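Local coordinates for DUF1611 domain-containing protein (Anabaena variabilis, PDB 2OBN) that is of unknown function but pairs a Rossmann-like domain with a P-loop NTPase-like domain, consistent with nucleotide binding, at residues 243-246 and 247-251. The protein carries 2 engineered substitutions. Numbering follows the deposited sequence.
Sequences TATL and PLIRG
The guanidinium of Arg250 carries the methyl CD1 of Leu246 on one face, 3.7 Å from CD1 to Arg250 CZ and over the centre of the group, while its terminal nitrogens are hydrogen-bonded, NH1 to Val289 O of helix 279-291 and NH2 to Leu237 O of the second subunit. This is an i to i+4 pairing in the first turns of helix 245-252, a short helix just before strand 256-262 in the parallel sheet of the P-loop domain, and it illustrates how neighbouring helical turns can pack an aliphatic branch against a charged plane. Leu246 extends its CG anti to the backbone N (chi1 -176°), which places CD1 over the guanidinium of Arg250, whose chain bends at chi2 (-80°) and sets the group across the end of Leu246, its face against CD1. With an alanine in place of Arg250, Val289 O and Leu237 O of the second subunit would probably lose these donors, and Leu246 CD1 its flat cover.

One residue earlier, Thr245 and Ile249 lie side by side, the CG2 of Thr245 3.9 Å from CD1 of Ile249. The OG1 of Thr245 is hydrogen-bonded to Gln234 O, while CG2 makes the apolar contact. Leu248 belongs to a different face: its CG sits 3.3 Å from Ala244 O, and its side chain packs on Leu156 of strand 153-159 and Val215 of helix 208-222.

Pro247, with no N-H to give, fits in the first turn, where its ring CG lies 3.4 Å from Ala244 O and its flank meets Ala211. Three successive amides beyond it close the turns, Leu248 N to Ala244 O at 3.3 Å, Ile249 N to Thr245 O at 3.1 Å and Arg250 N to Leu246 O at 2.9 Å.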
# COMPACT_ATOMS: atom_id res chain seq x y z
N THR B 243 1.21 5.11 -3.27
CA THR B 243 0.64 4.65 -2.00
C THR B 243 1.63 4.68 -0.85
O THR B 243 1.24 4.90 0.29
CB THR B 243 0.16 3.16 -2.18
OG1 THR B 243 -0.96 3.09 -3.06
CG2 THR B 243 -0.22 2.50 -0.88
N ALA B 244 2.92 4.48 -1.15
CA ALA B 244 3.93 4.19 -0.13
C ALA B 244 4.16 5.19 0.99
O ALA B 244 4.70 4.84 2.03
CB ALA B 244 5.27 3.87 -0.80
N THR B 245 3.77 6.44 0.78
CA THR B 245 3.94 7.42 1.83
C THR B 245 3.10 7.09 3.06
O THR B 245 3.55 7.30 4.18
CB THR B 245 3.57 8.85 1.36
OG1 THR B 245 4.28 9.18 0.16
CG2 THR B 245 3.93 9.86 2.43
N LEU B 246 1.89 6.57 2.86
CA LEU B 246 1.01 6.31 4.01
C LEU B 246 1.62 5.28 4.99
O LEU B 246 1.75 5.59 6.18
CB LEU B 246 -0.40 5.96 3.56
CG LEU B 246 -1.46 5.75 4.64
CD1 LEU B 246 -1.56 6.93 5.63
CD2 LEU B 246 -2.81 5.47 3.95
N PRO B 247 1.99 4.06 4.51
CA PRO B 247 2.66 3.12 5.43
C PRO B 247 3.97 3.63 6.03
O PRO B 247 4.30 3.26 7.15
CB PRO B 247 2.90 1.87 4.56
CG PRO B 247 2.72 2.33 3.13
CD PRO B 247 1.75 3.45 3.19
N LEU B 248 4.73 4.46 5.30
CA LEU B 248 5.96 5.03 5.89
C LEU B 248 5.62 5.86 7.13
O LEU B 248 6.24 5.68 8.18
CB LEU B 248 6.71 5.88 4.86
CG LEU B 248 7.43 5.04 3.80
CD1 LEU B 248 7.94 5.91 2.66
CD2 LEU B 248 8.56 4.25 4.41
N ILE B 249 4.62 6.72 7.00
CA ILE B 249 4.15 7.55 8.11
C ILE B 249 3.54 6.72 9.25
O ILE B 249 3.84 6.93 10.42
CB ILE B 249 3.12 8.58 7.61
CG1 ILE B 249 3.81 9.63 6.74
CG2 ILE B 249 2.41 9.27 8.78
CD1 ILE B 249 2.87 10.66 6.08
N ARG B 250 2.67 5.78 8.91
CA ARG B 250 2.00 4.97 9.92
C ARG B 250 2.96 4.01 10.59
O ARG B 250 2.97 3.87 11.83
CB ARG B 250 0.84 4.20 9.27
CG ARG B 250 -0.29 5.10 8.76
CD ARG B 250 -1.22 5.54 9.90
NE ARG B 250 -2.27 6.44 9.41
CZ ARG B 250 -2.13 7.75 9.23
NH1 ARG B 250 -0.99 8.36 9.55
NH2 ARG B 250 -3.14 8.45 8.75
N GLY B 251 3.78 3.33 9.80
CA GLY B 251 4.75 2.39 10.37
C GLY B 251 5.83 3.02 11.23
O GLY B 251 6.16 2.49 12.27